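Local coordinates for prophage MuSo2, 43 kDa tail protein (Shewanella oneidensis, PDB 3CDD) that probably serves as a hub component of the baseplate of a Mu-like contractile phage tail, at residues T138-I149 with R161-L169. Numbering follows the deposited sequence.
Sequences TDVGEPFQRIQI and RLAKQRGVL
T138 meets V168 through methyl groups, T138 CG2 lying 3.7 Å from V168 CG1, while its hydroxyl bonds to R182. One residue on, the carbonyl of D139 receives a water that also donates to R166 O, and the D139 carboxylate closes an Asx turn by accepting from G141 N. Beyond D139, V140 O lies 3.3 Å from the aliphatic CG of R166. The guanidinium then reads the loop backbone with its edge: R166 NE gives E142 O a nearly straight bond (3.0 Å, 164°), R166 NH2 adds a weak second bond to E142 O, and R166 NH2 reaches P143 O at 3.1 Å, from above that carbonyl's plane. A further bond, R166 NH1 to Q165 O of its own segment, helps fix the group's rotation. Held this way, it presents a face to F144: the planes are 9° apart and R166 CZ sits 4.0 Å from the F144 ring centroid, a stacked cation-pi pair. L162 closes the opposite face, L162 CD2 making a CH-pi contact 3.8 Å from the F144 centroid, so the phenyl is sandwiched between charge and methyl. L162 CD2 also presses on I147 CD1 at 3.5 Å, tight for two carbons. Q148 O takes a weak, bent bond from R161 NH2 (2.8 Å); R161 CG sits between backbone N and carbonyl carbon (chi1 58°), and the extended chain beyond carries the guanidinium there, its NE salt-bridged to E150 and E153. Together these contacts pack strand 144-148 and its preceding loop against the last turn of helix 155-164 and the residues that follow it, within the gp44-like second domain of the baseplate hub family.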
loop_
_atom_site.group_PDB
_atom_site.type_symbol
_atom_site.label_atom_id
_atom_site.label_comp_id
_atom_site.label_asym_id
_atom_site.label_seq_id
_atom_site.Cartn_x
_atom_site.Cartn_y
_atom_site.Cartn_z
ATOM N N THR A 138 -14.909 -13.581 32.242
ATOM C CA THR A 138 -13.618 -13.981 32.786
ATOM C C THR A 138 -13.280 -13.076 33.953
ATOM O O THR A 138 -13.942 -12.057 34.169
ATOM C CB THR A 138 -12.481 -13.927 31.706
ATOM O OG1 THR A 138 -11.364 -14.709 32.150
ATOM C CG2 THR A 138 -12.036 -12.484 31.432
ATOM N N ASP A 139 -12.255 -13.456 34.712
ATOM C CA ASP A 139 -11.810 -12.668 35.847
ATOM C C ASP A 139 -10.972 -11.500 35.328
ATOM O O ASP A 139 -9.956 -11.708 34.662
ATOM C CB ASP A 139 -11.009 -13.555 36.800
ATOM C CG ASP A 139 -10.621 -12.852 38.071
ATOM O OD1 ASP A 139 -11.009 -11.679 38.281
ATOM O OD2 ASP A 139 -9.910 -13.492 38.869
ATOM N N VAL A 140 -11.422 -10.276 35.607
ATOM C CA VAL A 140 -10.727 -9.062 35.135
ATOM C C VAL A 140 -9.635 -8.612 36.118
ATOM O O VAL A 140 -8.895 -7.649 35.857
ATOM C CB VAL A 140 -11.710 -7.893 34.775
ATOM C CG1 VAL A 140 -12.793 -8.378 33.812
ATOM C CG2 VAL A 140 -12.336 -7.259 36.024
ATOM N N GLY A 141 -9.551 -9.316 37.248
ATOM C CA GLY A 141 -8.509 -9.075 38.246
ATOM C C GLY A 141 -8.631 -7.726 38.928
ATOM O O GLY A 141 -9.729 -7.153 39.028
ATOM N N GLU A 142 -7.486 -7.219 39.388
ATOM C CA GLU A 142 -7.440 -6.094 40.320
ATOM C C GLU A 142 -7.920 -4.799 39.683
ATOM O O GLU A 142 -7.842 -4.651 38.464
ATOM C CB GLU A 142 -6.015 -5.899 40.873
ATOM C CG GLU A 142 -5.597 -6.907 41.932
ATOM C CD GLU A 142 -6.503 -6.903 43.150
ATOM O OE1 GLU A 142 -6.384 -5.982 44.001
ATOM O OE2 GLU A 142 -7.333 -7.834 43.259
ATOM N N PRO A 143 -8.429 -3.858 40.508
ATOM C CA PRO A 143 -8.670 -2.491 40.039
ATOM C C PRO A 143 -7.375 -1.818 39.557
ATOM O O PRO A 143 -6.282 -2.267 39.919
ATOM C CB PRO A 143 -9.210 -1.776 41.297
ATOM C CG PRO A 143 -8.802 -2.656 42.459
ATOM C CD PRO A 143 -8.862 -4.046 41.905
ATOM N N PHE A 144 -7.494 -0.778 38.730
ATOM C CA PHE A 144 -6.358 0.095 38.428
ATOM C C PHE A 144 -6.414 1.304 39.372
ATOM O O PHE A 144 -7.462 1.970 39.488
ATOM C CB PHE A 144 -6.407 0.592 36.986
ATOM C CG PHE A 144 -6.346 -0.519 35.926
ATOM C CD1 PHE A 144 -7.489 -1.226 35.563
ATOM C CD2 PHE A 144 -5.140 -0.829 35.290
ATOM C CE1 PHE A 144 -7.430 -2.237 34.592
ATOM C CE2 PHE A 144 -5.070 -1.834 34.325
ATOM C CZ PHE A 144 -6.223 -2.532 33.963
ATOM N N GLN A 145 -5.301 1.617 40.026
ATOM C CA GLN A 145 -5.317 2.745 40.960
ATOM C C GLN A 145 -5.678 4.064 40.273
ATOM O O GLN A 145 -6.599 4.750 40.704
ATOM C CB GLN A 145 -4.011 2.887 41.735
ATOM C CG GLN A 145 -4.220 3.698 43.015
ATOM C CD GLN A 145 -3.170 4.753 43.219
ATOM O OE1 GLN A 145 -1.976 4.483 43.083
ATOM N NE2 GLN A 145 -3.605 5.972 43.567
ATOM N N ARG A 146 -4.962 4.404 39.203
ATOM C CA ARG A 146 -5.220 5.631 38.458
ATOM C C ARG A 146 -4.868 5.497 36.985
ATOM O O ARG A 146 -3.728 5.179 36.632
ATOM C CB ARG A 146 -4.489 6.831 39.066
ATOM C CG ARG A 146 -4.884 8.155 38.427
ATOM C CD ARG A 146 -4.205 9.331 39.097
ATOM N NE ARG A 146 -2.819 9.494 38.667
ATOM C CZ ARG A 146 -2.143 10.643 38.723
ATOM N NH1 ARG A 146 -2.719 11.762 39.178
ATOM N NH2 ARG A 146 -0.877 10.679 38.318
ATOM N N ILE A 147 -5.875 5.759 36.150
ATOM C CA ILE A 147 -5.797 5.671 34.689
ATOM C C ILE A 147 -6.189 7.020 34.101
ATOM O O ILE A 147 -7.278 7.520 34.357
ATOM C CB ILE A 147 -6.771 4.582 34.128
ATOM C CG1 ILE A 147 -6.420 3.187 34.660
ATOM C CG2 ILE A 147 -6.875 4.621 32.573
ATOM C CD1 ILE A 147 -5.060 2.668 34.245
ATOM N N GLN A 148 -5.295 7.611 33.325
ATOM C CA GLN A 148 -5.619 8.839 32.625
ATOM C C GLN A 148 -5.891 8.631 31.135
ATOM O O GLN A 148 -5.120 7.970 30.432
ATOM C CB GLN A 148 -4.520 9.867 32.826
ATOM C CG GLN A 148 -4.893 10.902 33.851
ATOM C CD GLN A 148 -3.687 11.540 34.495
ATOM O OE1 GLN A 148 -2.731 10.857 34.873
ATOM N NE2 GLN A 148 -3.727 12.853 34.639
ATOM N N ILE A 149 -7.000 9.197 30.667
ATOM C CA ILE A 149 -7.324 9.180 29.248
ATOM C C ILE A 149 -6.266 9.957 28.478
ATOM O O ILE A 149 -6.063 11.138 28.730
ATOM C CB ILE A 149 -8.702 9.825 28.953
ATOM C CG1 ILE A 149 -9.777 9.378 29.957
ATOM C CG2 ILE A 149 -9.099 9.600 27.482
ATOM C CD1 ILE A 149 -9.902 7.890 30.123
ATOM N N ARG A 161 -5.681 -1.360 25.958
ATOM C CA ARG A 161 -4.459 -1.244 26.769
ATOM C C ARG A 161 -4.634 -1.754 28.216
ATOM O O ARG A 161 -3.783 -2.476 28.738
ATOM C CB ARG A 161 -3.805 0.144 26.701
ATOM C CG ARG A 161 -4.639 1.358 27.111
ATOM C CD ARG A 161 -3.699 2.580 27.196
ATOM N NE ARG A 161 -4.336 3.862 27.517
ATOM C CZ ARG A 161 -4.410 4.387 28.741
ATOM N NH1 ARG A 161 -3.912 3.731 29.790
ATOM N NH2 ARG A 161 -4.982 5.576 28.927
ATOM N N LEU A 162 -5.758 -1.427 28.831
ATOM C CA LEU A 162 -6.105 -1.993 30.138
ATOM C C LEU A 162 -6.182 -3.531 30.097
ATOM O O LEU A 162 -5.609 -4.209 30.961
ATOM C CB LEU A 162 -7.428 -1.398 30.641
ATOM C CG LEU A 162 -7.506 0.129 30.837
ATOM C CD1 LEU A 162 -8.905 0.522 31.323
ATOM C CD2 LEU A 162 -6.459 0.661 31.798
ATOM N N ALA A 163 -6.895 -4.060 29.095
ATOM C CA ALA A 163 -7.044 -5.504 28.896
ATOM C C ALA A 163 -5.688 -6.214 28.903
ATOM O O ALA A 163 -5.539 -7.309 29.457
ATOM C CB ALA A 163 -7.782 -5.786 27.583
ATOM N N LYS A 164 -4.705 -5.566 28.288
ATOM C CA LYS A 164 -3.391 -6.147 28.078
ATOM C C LYS A 164 -2.635 -6.257 29.411
ATOM O O LYS A 164 -1.795 -7.132 29.590
ATOM C CB LYS A 164 -2.624 -5.268 27.090
ATOM C CG LYS A 164 -1.798 -6.012 26.082
ATOM C CD LYS A 164 -0.915 -5.045 25.281
ATOM C CE LYS A 164 0.576 -5.419 25.418
ATOM N NZ LYS A 164 1.471 -4.683 24.465
ATOM N N GLN A 165 -2.935 -5.354 30.339
ATOM C CA GLN A 165 -2.339 -5.362 31.674
ATOM C C GLN A 165 -3.066 -6.316 32.629
ATOM O O GLN A 165 -2.683 -6.432 33.792
ATOM C CB GLN A 165 -2.335 -3.938 32.266
ATOM C CG GLN A 165 -1.528 -2.914 31.479
ATOM C CD GLN A 165 -1.789 -1.484 31.919
ATOM O OE1 GLN A 165 -2.351 -0.683 31.171
ATOM N NE2 GLN A 165 -1.385 -1.158 33.134
ATOM N N ARG A 166 -4.124 -6.972 32.146
ATOM C CA ARG A 166 -4.894 -7.936 32.945
ATOM C C ARG A 166 -4.966 -9.319 32.302
ATOM O O ARG A 166 -5.651 -10.214 32.812
ATOM C CB ARG A 166 -6.308 -7.410 33.240
ATOM C CG ARG A 166 -6.385 -6.274 34.291
ATOM C CD ARG A 166 -5.724 -6.640 35.624
ATOM N NE ARG A 166 -5.688 -5.510 36.567
ATOM C CZ ARG A 166 -4.645 -4.700 36.763
ATOM N NH1 ARG A 166 -3.518 -4.868 36.083
ATOM N NH2 ARG A 166 -4.732 -3.714 37.651
ATOM N N GLY A 167 -4.260 -9.484 31.186
ATOM C CA GLY A 167 -4.233 -10.746 30.419
ATOM C C GLY A 167 -5.585 -11.224 29.937
ATOM O O GLY A 167 -5.860 -12.423 29.927
ATOM N N VAL A 168 -6.444 -10.284 29.548
ATOM C CA VAL A 168 -7.758 -10.630 29.008
ATOM C C VAL A 168 -7.919 -10.093 27.579
ATOM O O VAL A 168 -7.095 -9.310 27.096
ATOM C CB VAL A 168 -8.949 -10.223 29.953
ATOM C CG1 VAL A 168 -8.731 -10.762 31.376
ATOM C CG2 VAL A 168 -9.192 -8.718 29.979
ATOM N N LEU A 169 -8.955 -10.569 26.900
ATOM C CA LEU A 169 -9.252 -10.181 25.521
ATOM C C LEU A 169 -10.559 -9.412 25.423
ATOM O O LEU A 169 -11.503 -9.699 26.161
ATOM C CB LEU A 169 -9.393 -11.432 24.646
ATOM C CG LEU A 169 -8.328 -12.520 24.652
ATOM C CD1 LEU A 169 -8.792 -13.655 23.741
ATOM C CD2 LEU A 169 -7.005 -11.942 24.179
HETATM O O HOH W 1 -7.544 -11.093 35.329
HETATM O O HOH W 2 -2.794 6.165 31.995
#